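PDB 2PY5: DNA polymerase from Bacillus phage phi29, which replicates the viral DNA from a protein primer by processive, faithful strand-displacing synthesis and carries a 3'-5' proofreading exonuclease. Local coordinates for residues F230-D235 and I453-D458; D249-Y254 and Y482-S487; Y259-P264 and T434-Y439. The protein carries 2 engineered substitutions. All coordinates share one frame; numbering follows the deposited sequence. Where two conformers were deposited one is given.

Read from the N terminus, the chain enters the polymerization region at strand 231-233, passes along strand 241-250 into helix 253-260, and turns into strand 263-265; each of these places meets a partner some 170 to 230 residues later. Contact 3 closes the shortest loop, bringing 259-264 against helix 427-447, and lies nested inside the loops of both other contacts. Contact 1 joins 230-235 to 453-458, while contact 2 joins 249-254 to 482-487, so these two loops cross. Contacts 1 and 2 belong to one antiparallel sheet and touch where Asp458 meets Val250; contact 3 ties the exit of helix 253-260 and the start of strand 263-265 to the long helix that leads into strand 452-456.

Contact 1: F230-D235 and I453-D458; sequences FTWLND and IYCDTD. With EDO (1,2-ethanediol), chain U; EDO (1,2-ethanediol), chain K.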
loop_
_atom_site.group_PDB
_atom_site.type_symbol
_atom_site.label_atom_id
_atom_site.label_comp_id
_atom_site.label_asym_id
_atom_site.label_seq_id
_atom_site.Cartn_x
_atom_site.Cartn_y
_atom_site.Cartn_z
ATOM N N PHE F 230 -13.565 1.930 3.903
ATOM C CA PHE F 230 -14.537 1.614 4.952
ATOM C C PHE F 230 -14.352 0.150 5.384
ATOM O O PHE F 230 -14.609 -0.789 4.612
ATOM C CB PHE F 230 -15.959 1.832 4.444
ATOM C CG PHE F 230 -17.012 1.559 5.478
ATOM C CD1 PHE F 230 -17.202 2.432 6.525
ATOM C CD2 PHE F 230 -17.793 0.414 5.400
ATOM C CE1 PHE F 230 -18.150 2.155 7.508
ATOM C CE2 PHE F 230 -18.741 0.145 6.353
ATOM C CZ PHE F 230 -18.926 1.036 7.402
ATOM N N THR F 231 -13.925 -0.031 6.627
ATOM C CA THR F 231 -13.730 -1.366 7.184
ATOM C C THR F 231 -14.475 -1.426 8.508
ATOM O O THR F 231 -14.179 -0.662 9.422
ATOM C CB THR F 231 -12.224 -1.656 7.421
ATOM O OG1 THR F 231 -11.487 -1.421 6.206
ATOM C CG2 THR F 231 -12.010 -3.070 7.888
ATOM N N TRP F 232 -15.410 -2.367 8.630
ATOM C CA TRP F 232 -16.356 -2.395 9.737
ATOM C C TRP F 232 -16.885 -3.790 9.980
ATOM O O TRP F 232 -17.309 -4.471 9.050
ATOM C CB TRP F 232 -17.530 -1.461 9.433
ATOM C CG TRP F 232 -18.671 -1.509 10.400
ATOM C CD1 TRP F 232 -18.708 -0.982 11.655
ATOM C CD2 TRP F 232 -19.943 -2.124 10.192
ATOM N NE1 TRP F 232 -19.920 -1.210 12.231
ATOM C CE2 TRP F 232 -20.699 -1.921 11.359
ATOM C CE3 TRP F 232 -20.515 -2.834 9.136
ATOM C CZ2 TRP F 232 -22.000 -2.375 11.489
ATOM C CZ3 TRP F 232 -21.812 -3.299 9.276
ATOM C CH2 TRP F 232 -22.537 -3.077 10.445
ATOM N N LEU F 233 -16.865 -4.198 11.255
ATOM C CA LEU F 233 -17.478 -5.449 11.713
ATOM C C LEU F 233 -18.716 -5.142 12.543
ATOM O O LEU F 233 -18.650 -4.397 13.538
ATOM C CB LEU F 233 -16.484 -6.236 12.559
ATOM C CG LEU F 233 -16.973 -7.550 13.160
ATOM C CD1 LEU F 233 -17.486 -8.516 12.119
ATOM C CD2 LEU F 233 -15.865 -8.195 14.006
ATOM N N ASN F 234 -19.832 -5.721 12.125
ATOM C CA ASN F 234 -21.097 -5.620 12.823
ATOM C C ASN F 234 -20.962 -6.246 14.194
ATOM O O ASN F 234 -20.677 -7.431 14.291
ATOM C CB ASN F 234 -22.168 -6.331 11.996
ATOM C CG ASN F 234 -23.566 -6.111 12.504
ATOM O OD1 ASN F 234 -23.781 -5.690 13.653
ATOM N ND2 ASN F 234 -24.546 -6.444 11.663
ATOM N N ASP F 235 -21.172 -5.447 15.249
ATOM C CA ASP F 235 -21.109 -5.962 16.627
ATOM C C ASP F 235 -21.964 -7.218 16.873
ATOM O O ASP F 235 -21.625 -8.056 17.718
ATOM C CB ASP F 235 -21.530 -4.866 17.612
ATOM C CG ASP F 235 -20.414 -3.886 17.930
ATOM O OD1 ASP F 235 -19.219 -4.185 17.675
ATOM O OD2 ASP F 235 -20.743 -2.800 18.462
ATOM N N ILE F 453 -22.553 -8.759 7.806
ATOM C CA ILE F 453 -21.589 -9.147 8.827
ATOM C C ILE F 453 -20.438 -8.148 8.913
ATOM O O ILE F 453 -20.085 -7.681 10.005
ATOM C CB ILE F 453 -20.959 -10.537 8.523
ATOM C CG1 ILE F 453 -22.015 -11.631 8.407
ATOM C CG2 ILE F 453 -19.936 -10.923 9.625
ATOM C CD1 ILE F 453 -21.468 -12.934 7.732
ATOM N N TYR F 454 -19.857 -7.826 7.754
ATOM C CA TYR F 454 -18.529 -7.218 7.699
ATOM C C TYR F 454 -18.320 -6.534 6.367
ATOM O O TYR F 454 -18.755 -7.050 5.348
ATOM C CB TYR F 454 -17.495 -8.341 7.870
ATOM C CG TYR F 454 -16.042 -7.950 7.791
ATOM C CD1 TYR F 454 -15.444 -7.222 8.796
ATOM C CD2 TYR F 454 -15.263 -8.288 6.688
ATOM C CE1 TYR F 454 -14.105 -6.850 8.729
ATOM C CE2 TYR F 454 -13.920 -7.945 6.629
ATOM C CZ TYR F 454 -13.346 -7.227 7.634
ATOM O OH TYR F 454 -12.011 -6.853 7.576
ATOM N N CYS F 455 -17.664 -5.380 6.391
ATOM C CA CYS F 455 -17.215 -4.696 5.181
ATOM C C CYS F 455 -15.722 -4.462 5.265
ATOM O O CYS F 455 -15.211 -4.115 6.328
ATOM C CB CYS F 455 -17.865 -3.318 5.079
ATOM S SG CYS F 455 -19.666 -3.328 5.011
ATOM N N ASP F 456 -15.041 -4.598 4.136
ATOM C CA ASP F 456 -13.670 -4.121 4.039
ATOM C C ASP F 456 -13.368 -3.548 2.669
ATOM O O ASP F 456 -13.005 -4.283 1.746
ATOM C CB ASP F 456 -12.649 -5.201 4.359
ATOM C CG ASP F 456 -11.213 -4.652 4.367
ATOM O OD1 ASP F 456 -11.056 -3.397 4.349
ATOM O OD2 ASP F 456 -10.245 -5.447 4.400
ATOM N N THR F 457 -13.536 -2.232 2.571
ATOM C CA THR F 457 -13.094 -1.412 1.448
ATOM C C THR F 457 -13.920 -1.622 0.212
ATOM O O THR F 457 -14.660 -0.722 -0.166
ATOM C CB THR F 457 -11.589 -1.559 1.157
ATOM O OG1 THR F 457 -10.867 -1.227 2.335
ATOM C CG2 THR F 457 -11.155 -0.602 0.025
ATOM N N ASP F 458 -13.789 -2.799 -0.404
ATOM C CA ASP F 458 -14.498 -3.140 -1.646
ATOM C C ASP F 458 -15.307 -4.410 -1.481
ATOM O O ASP F 458 -15.789 -4.949 -2.457
ATOM C CB ASP F 458 -13.500 -3.318 -2.826
ATOM C CG ASP F 458 -12.412 -4.328 -2.552
ATOM O OD1 ASP F 458 -11.462 -4.436 -3.375
ATOM O OD2 ASP F 458 -12.474 -5.002 -1.502
HETATM C C1 EDO U . -9.852 -4.649 0.294
HETATM O O1 EDO U . -8.491 -4.232 0.137
HETATM C C2 EDO U . -10.009 -6.137 -0.016
HETATM O O2 EDO U . -11.022 -6.756 0.801
HETATM C C1 EDO K . -28.160 -5.818 11.998
HETATM O O1 EDO K . -27.276 -6.431 12.932
HETATM C C2 EDO K . -29.304 -6.755 11.611
HETATM O O2 EDO K . -30.354 -6.737 12.590
HETATM O O HOH W 1 -14.399 1.818 1.082
#
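Thr231 and Asp456 face each other as a non-hydrogen-bonded antiparallel pair, their side chains running side by side. The hydroxyl OG1 of Thr231 donates to OD1 of Asp456 at 2.7 Å, arriving from above the carboxylate plane. That reach follows from Thr231 holding OG1 beside its backbone N (chi1 -53°), while CG2 lies 3.8 Å from OH of Tyr454. Next along the same face, the Tyr454 ring turns an edge to CA of Leu233, with Tyr454 CD1 4.0 Å from Leu233 CB. On the other face, CB of Cys455 packs 3.7 Å from CD2 of Phe230, and its sulfur sits at the edge of that ring, in plane, a sulfur-aromatic contact.

The backbone sets this register. Trp232 and Cys455 exchange both N-H...O=C bonds, Asn234 N donates to Ile453 O, and Thr457 N reaches Phe230 O at 2.7 Å, while a water joins Phe230 N to Thr457 O. The YCDTD motif is thus held along strand 231-233; Asp456 at the strand's end and Asp458 just beyond it belong to the catalytic magnesium site.

Farther out, Lys498 forms a salt bridge with OD2 of Asp456 and offers its backbone N to Tyr454 OH. Helix 427-447 covers Phe230 and Cys455, helix 253-260 covers Thr457, and strand 491-496 lies against Leu233 and Ile453.

Contact 2: D249-Y254 and Y482-S487; sequences DVNSLY and YWAHES. With EDO (1,2-ethanediol), chain B.
Three backbone hydrogen bonds join Asp249, Ala484, Asn251 and Tyr482 across the two segments. Asp249 and Ala484 form a hydrogen-bonded antiparallel pair, with Asp249 N to Ala484 O at 2.9 Å and Ala484 N to Asp249 O at 2.8 Å. Two residues on, Asn251 N points nearly straight along the carbonyl of Tyr482 (C=O...N angle 177°).

Apolar contact falls on the face shared by Val250 and Trp483. Methyl CG2 of Val250 stands over the six-membered ring of the Trp483 indole, 3.3 Å from its centroid and only 4° off the normal, a CH-pi contact; it gets there by lying anti to the carbonyl carbon, with CG1 anti to the backbone N (chi1 179°).

This strand pair belongs to the antiparallel sheet of the palm, which carries the catalytic aspartates in B-family polymerases; strand 241-250 delivers Asp249 and Val250 to the catalytic magnesium site, beside Asp458.

Among polar side chains, Asp249 OD2 lies 2.8 Å from Glu486 OE2 in the conformer given, one of two, so this approach is doubtful. Amide oxygen OD1 of Asn251 rests 3.5 Å from Ala484 CB, while its ND2 is hydrogen-bonded to the backbone oxygens of Lys479 and Asp476, which fixes the amide's rotation.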
loop_
_atom_site.group_PDB
_atom_site.type_symbol
_atom_site.label_atom_id
_atom_site.label_comp_id
_atom_site.label_asym_id
_atom_site.label_seq_id
_atom_site.Cartn_x
_atom_site.Cartn_y
_atom_site.Cartn_z
ATOM N N ASP F 249 -17.452 -8.737 -3.857
ATOM C CA ASP F 249 -16.317 -7.846 -4.004
ATOM C C ASP F 249 -16.524 -7.002 -5.262
ATOM O O ASP F 249 -16.770 -7.551 -6.325
ATOM C CB ASP F 249 -15.049 -8.695 -4.108
ATOM C CG ASP F 249 -13.779 -7.897 -3.993
ATOM O OD1 ASP F 249 -13.831 -6.660 -3.850
ATOM O OD2 ASP F 249 -12.700 -8.531 -4.030
ATOM N N VAL F 250 -16.410 -5.678 -5.133
ATOM C CA VAL F 250 -16.545 -4.822 -6.318
ATOM C C VAL F 250 -15.411 -5.152 -7.301
ATOM O O VAL F 250 -14.268 -5.343 -6.898
ATOM C CB VAL F 250 -16.504 -3.335 -5.951
ATOM C CG1 VAL F 250 -16.626 -2.463 -7.219
ATOM C CG2 VAL F 250 -17.596 -3.000 -4.940
ATOM N N ASN F 251 -15.747 -5.201 -8.587
ATOM C CA ASN F 251 -14.748 -5.346 -9.639
ATOM C C ASN F 251 -14.028 -4.019 -9.833
ATOM O O ASN F 251 -14.611 -3.061 -10.371
ATOM C CB ASN F 251 -15.407 -5.807 -10.941
ATOM C CG ASN F 251 -16.075 -7.165 -10.811
ATOM O OD1 ASN F 251 -15.473 -8.116 -10.290
ATOM N ND2 ASN F 251 -17.308 -7.270 -11.285
ATOM N N SER F 252 -12.790 -3.964 -9.346
ATOM C CA SER F 252 -11.910 -2.799 -9.452
ATOM C C SER F 252 -12.534 -1.519 -8.874
ATOM O O SER F 252 -12.754 -0.545 -9.585
ATOM C CB SER F 252 -11.447 -2.610 -10.884
ATOM O OG SER F 252 -10.675 -3.741 -11.299
ATOM N N LEU F 253 -12.758 -1.533 -7.561
ATOM C CA LEU F 253 -13.431 -0.437 -6.859
ATOM C C LEU F 253 -12.962 0.973 -7.265
ATOM O O LEU F 253 -13.773 1.809 -7.656
ATOM C CB LEU F 253 -13.255 -0.619 -5.344
ATOM C CG LEU F 253 -13.872 0.462 -4.432
ATOM C CD1 LEU F 253 -15.339 0.278 -4.339
ATOM C CD2 LEU F 253 -13.205 0.409 -3.063
ATOM N N TYR F 254 -11.672 1.237 -7.138
ATOM C CA TYR F 254 -11.190 2.609 -7.305
ATOM C C TYR F 254 -11.194 3.026 -8.761
ATOM O O TYR F 254 -11.780 4.071 -9.084
ATOM C CB TYR F 254 -9.835 2.797 -6.630
ATOM C CG TYR F 254 -9.950 2.827 -5.111
ATOM C CD1 TYR F 254 -9.404 1.826 -4.329
ATOM C CD2 TYR F 254 -10.615 3.858 -4.459
ATOM C CE1 TYR F 254 -9.526 1.862 -2.927
ATOM C CE2 TYR F 254 -10.723 3.896 -3.092
ATOM C CZ TYR F 254 -10.190 2.913 -2.337
ATOM O OH TYR F 254 -10.291 2.962 -0.938
ATOM N N TYR F 482 -19.296 -3.289 -10.789
ATOM C CA TYR F 482 -20.320 -4.197 -10.277
ATOM C C TYR F 482 -19.742 -5.056 -9.148
ATOM O O TYR F 482 -18.532 -5.138 -8.971
ATOM C CB TYR F 482 -20.866 -5.092 -11.380
ATOM C CG TYR F 482 -21.801 -4.390 -12.360
ATOM C CD1 TYR F 482 -23.129 -4.764 -12.458
ATOM C CD2 TYR F 482 -21.348 -3.363 -13.178
ATOM C CE1 TYR F 482 -23.992 -4.146 -13.362
ATOM C CE2 TYR F 482 -22.206 -2.728 -14.087
ATOM C CZ TYR F 482 -23.527 -3.127 -14.167
ATOM O OH TYR F 482 -24.407 -2.522 -15.064
ATOM N N TRP F 483 -20.636 -5.698 -8.398
ATOM C CA TRP F 483 -20.243 -6.599 -7.309
ATOM C C TRP F 483 -20.144 -8.019 -7.825
ATOM O O TRP F 483 -21.122 -8.554 -8.342
ATOM C CB TRP F 483 -21.277 -6.575 -6.194
ATOM C CG TRP F 483 -21.349 -5.283 -5.485
ATOM C CD1 TRP F 483 -22.120 -4.206 -5.819
ATOM C CD2 TRP F 483 -20.623 -4.918 -4.321
ATOM N NE1 TRP F 483 -21.915 -3.180 -4.922
ATOM C CE2 TRP F 483 -20.994 -3.592 -3.992
ATOM C CE3 TRP F 483 -19.686 -5.578 -3.517
ATOM C CZ2 TRP F 483 -20.463 -2.924 -2.889
ATOM C CZ3 TRP F 483 -19.148 -4.906 -2.440
ATOM C CH2 TRP F 483 -19.544 -3.587 -2.132
ATOM N N ALA F 484 -18.974 -8.627 -7.693
ATOM C CA ALA F 484 -18.822 -10.046 -8.021
ATOM C C ALA F 484 -19.188 -10.851 -6.793
ATOM O O ALA F 484 -18.771 -10.525 -5.688
ATOM C CB ALA F 484 -17.392 -10.357 -8.412
ATOM N N HIS F 485 -19.949 -11.918 -6.988
ATOM C CA HIS F 485 -20.104 -12.927 -5.949
ATOM C C HIS F 485 -18.797 -13.715 -5.940
ATOM O O HIS F 485 -18.511 -14.512 -6.848
ATOM C CB HIS F 485 -21.310 -13.815 -6.229
ATOM C CG HIS F 485 -21.488 -14.925 -5.235
ATOM N ND1 HIS F 485 -22.284 -16.025 -5.494
ATOM C CD2 HIS F 485 -20.965 -15.115 -3.996
ATOM C CE1 HIS F 485 -22.254 -16.833 -4.444
ATOM N NE2 HIS F 485 -21.446 -16.317 -3.534
ATOM N N GLU F 486 -17.992 -13.466 -4.924
ATOM C CA GLU F 486 -16.630 -13.947 -4.876
ATOM C C GLU F 486 -16.536 -15.352 -4.301
ATOM O O GLU F 486 -15.741 -16.173 -4.783
ATOM C CB GLU F 486 -15.801 -12.985 -4.032
ATOM C CG GLU F 486 -14.336 -13.307 -3.938
ATOM C CD GLU F 486 -13.579 -12.143 -3.384
ATOM O OE1 GLU F 486 -13.454 -12.056 -2.139
ATOM O OE2 GLU F 486 -13.148 -11.280 -4.188
ATOM N N SER F 487 -17.309 -15.613 -3.246
ATOM C CA SER F 487 -17.222 -16.889 -2.557
ATOM C C SER F 487 -18.425 -17.112 -1.679
ATOM O O SER F 487 -19.218 -16.192 -1.415
ATOM C CB SER F 487 -15.968 -16.953 -1.694
ATOM O OG SER F 487 -16.007 -15.956 -0.710
HETATM C C1 EDO B . -19.043 -18.504 -5.512
HETATM O O1 EDO B . -18.489 -17.575 -6.448
HETATM C C2 EDO B . -20.107 -19.356 -6.196
HETATM O O2 EDO B . -19.658 -19.808 -7.485
#

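Contact 3: Y259-P264 and T434-Y439; sequences YSRLLP and TAWARY. With EDO (1,2-ethanediol), chain I.
Arg261 lays the aliphatic part of its side chain over one face of the Trp436 indole, starting with CB, which sits 3.6 Å from the centroid of the five-membered ring and 11° off its normal, a CH-pi contact. CG of Arg261 continues across the ring, 3.7 Å from Trp436 CG. A bend at chi2 (-72°) then turns the chain so that Arg261 CD comes within 3.6 Å of Trp436 CD2 at the fusion of the two rings. Arg261 NE lies 3.5 Å from Trp436 CE3, and the guanidinium projects past the CE3-CZ3 rim of the indole, its plane nearly parallel to the ring (12°), with Arg261 NH1 3.6 Å from Trp436 CZ3. At the tip NH2 meets the edge of the Tyr439 ring, whose plane is almost perpendicular to the guanidinium. The group is further fixed by hydrogen bonds from NE to Gln257 and from NH2 to Thr440.

The indole is held at its own edge too: Trp436 NE1 donates to Leu262 O at 2.9 Å, and Leu263 CD2 packs 3.7 Å from Trp436 CD1.

An arginine's aliphatic chain lying on an indole face through CH-pi contact here joins the exit of helix 253-260 to helix 427-447, whose Thr434 and Arg438 are probably involved in binding template-primer structures.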
loop_
_atom_site.group_PDB
_atom_site.type_symbol
_atom_site.label_atom_id
_atom_site.label_comp_id
_atom_site.label_asym_id
_atom_site.label_seq_id
_atom_site.Cartn_x
_atom_site.Cartn_y
_atom_site.Cartn_z
ATOM N N TYR F 259 -13.854 5.992 -13.280
ATOM C CA TYR F 259 -14.404 5.872 -14.613
ATOM C C TYR F 259 -15.766 6.534 -14.749
ATOM O O TYR F 259 -16.070 7.065 -15.809
ATOM C CB TYR F 259 -14.533 4.396 -14.995
ATOM C CG TYR F 259 -14.579 4.145 -16.487
ATOM C CD1 TYR F 259 -15.771 3.857 -17.128
ATOM C CD2 TYR F 259 -13.418 4.193 -17.249
ATOM C CE1 TYR F 259 -15.812 3.630 -18.518
ATOM C CE2 TYR F 259 -13.435 3.947 -18.612
ATOM C CZ TYR F 259 -14.637 3.678 -19.248
ATOM O OH TYR F 259 -14.656 3.432 -20.592
ATOM N N SER F 260 -16.578 6.526 -13.681
ATOM C CA SER F 260 -17.987 6.915 -13.842
ATOM C C SER F 260 -18.540 7.964 -12.888
ATOM O O SER F 260 -19.601 8.534 -13.178
ATOM C CB SER F 260 -18.890 5.682 -13.799
ATOM O OG SER F 260 -18.967 5.139 -12.511
ATOM N N ARG F 261 -17.839 8.279 -11.803
ATOM C CA ARG F 261 -18.386 9.222 -10.842
ATOM C C ARG F 261 -18.096 10.679 -11.161
ATOM O O ARG F 261 -17.145 10.995 -11.856
ATOM C CB ARG F 261 -17.894 8.943 -9.414
ATOM C CG ARG F 261 -18.233 7.558 -8.918
ATOM C CD ARG F 261 -19.696 7.367 -8.615
ATOM N NE ARG F 261 -19.893 6.176 -7.792
ATOM C CZ ARG F 261 -21.061 5.718 -7.375
ATOM N NH1 ARG F 261 -22.196 6.332 -7.705
ATOM N NH2 ARG F 261 -21.102 4.632 -6.610
ATOM N N LEU F 262 -18.957 11.553 -10.659
ATOM C CA LEU F 262 -18.727 12.994 -10.726
ATOM C C LEU F 262 -17.559 13.358 -9.824
ATOM O O LEU F 262 -17.616 13.135 -8.614
ATOM C CB LEU F 262 -19.977 13.748 -10.287
ATOM C CG LEU F 262 -19.989 15.255 -10.487
ATOM C CD1 LEU F 262 -19.933 15.633 -11.990
ATOM C CD2 LEU F 262 -21.238 15.829 -9.818
ATOM N N LEU F 263 -16.519 13.944 -10.400
ATOM C CA LEU F 263 -15.275 14.216 -9.678
ATOM C C LEU F 263 -14.821 15.662 -9.852
ATOM O O LEU F 263 -15.106 16.295 -10.881
ATOM C CB LEU F 263 -14.177 13.246 -10.100
ATOM C CG LEU F 263 -14.416 11.759 -9.820
ATOM C CD1 LEU F 263 -13.405 10.862 -10.526
ATOM C CD2 LEU F 263 -14.397 11.549 -8.297
ATOM N N PRO F 264 -14.121 16.204 -8.854
ATOM C CA PRO F 264 -13.792 17.626 -8.846
ATOM C C PRO F 264 -12.605 17.997 -9.719
ATOM O O PRO F 264 -11.663 17.207 -9.889
ATOM C CB PRO F 264 -13.431 17.861 -7.369
ATOM C CG PRO F 264 -12.784 16.600 -6.991
ATOM C CD PRO F 264 -13.623 15.542 -7.625
ATOM N N THR F 434 -11.966 8.349 -2.961
ATOM C CA THR F 434 -12.166 7.449 -1.813
ATOM C C THR F 434 -13.586 7.606 -1.224
ATOM O O THR F 434 -14.189 6.613 -0.788
ATOM C CB THR F 434 -11.107 7.609 -0.750
ATOM O OG1 THR F 434 -11.186 8.921 -0.172
ATOM C CG2 THR F 434 -9.710 7.359 -1.313
ATOM N N ALA F 435 -14.152 8.819 -1.279
ATOM C CA ALA F 435 -15.514 9.054 -0.786
ATOM C C ALA F 435 -16.540 8.265 -1.585
ATOM O O ALA F 435 -17.393 7.592 -1.028
ATOM C CB ALA F 435 -15.860 10.556 -0.777
ATOM N N TRP F 436 -16.432 8.315 -2.909
ATOM C CA TRP F 436 -17.316 7.537 -3.731
ATOM C C TRP F 436 -17.126 6.028 -3.512
ATOM O O TRP F 436 -18.102 5.274 -3.594
ATOM C CB TRP F 436 -17.099 7.894 -5.211
ATOM C CG TRP F 436 -17.804 9.151 -5.660
ATOM C CD1 TRP F 436 -17.233 10.278 -6.202
ATOM C CD2 TRP F 436 -19.217 9.368 -5.689
ATOM N NE1 TRP F 436 -18.209 11.192 -6.528
ATOM C CE2 TRP F 436 -19.435 10.656 -6.242
ATOM C CE3 TRP F 436 -20.321 8.605 -5.311
ATOM C CZ2 TRP F 436 -20.697 11.189 -6.385
ATOM C CZ3 TRP F 436 -21.574 9.139 -5.472
ATOM C CH2 TRP F 436 -21.752 10.423 -6.004
ATOM N N ALA F 437 -15.883 5.588 -3.286
ATOM C CA ALA F 437 -15.607 4.183 -3.024
ATOM C C ALA F 437 -16.322 3.759 -1.720
ATOM O O ALA F 437 -17.016 2.727 -1.678
ATOM C CB ALA F 437 -14.155 3.963 -2.911
ATOM N N ARG F 438 -16.201 4.576 -0.686
ATOM C CA ARG F 438 -16.901 4.287 0.568
ATOM C C ARG F 438 -18.406 4.243 0.355
ATOM O O ARG F 438 -19.096 3.352 0.857
ATOM C CB ARG F 438 -16.571 5.318 1.658
ATOM C CG ARG F 438 -15.202 5.218 2.188
ATOM C CD ARG F 438 -15.007 6.105 3.427
ATOM N NE ARG F 438 -15.068 7.521 3.105
ATOM C CZ ARG F 438 -14.093 8.220 2.531
ATOM N NH1 ARG F 438 -12.936 7.651 2.217
ATOM N NH2 ARG F 438 -14.247 9.506 2.294
ATOM N N TYR F 439 -18.920 5.217 -0.398
ATOM C CA TYR F 439 -20.338 5.293 -0.706
ATOM C C TYR F 439 -20.811 3.994 -1.363
ATOM O O TYR F 439 -21.865 3.452 -1.027
ATOM C CB TYR F 439 -20.598 6.492 -1.631
ATOM C CG TYR F 439 -22.013 6.623 -2.101
ATOM C CD1 TYR F 439 -22.939 7.325 -1.363
ATOM C CD2 TYR F 439 -22.432 6.024 -3.291
ATOM C CE1 TYR F 439 -24.240 7.435 -1.779
ATOM C CE2 TYR F 439 -23.736 6.132 -3.719
ATOM C CZ TYR F 439 -24.638 6.839 -2.957
ATOM O OH TYR F 439 -25.963 6.970 -3.359
HETATM C C1 EDO I . -22.123 11.080 -12.795
HETATM O O1 EDO I . -23.067 11.836 -12.029
HETATM C C2 EDO I . -22.442 9.591 -12.685
HETATM O O2 EDO I . -22.171 8.895 -13.913
#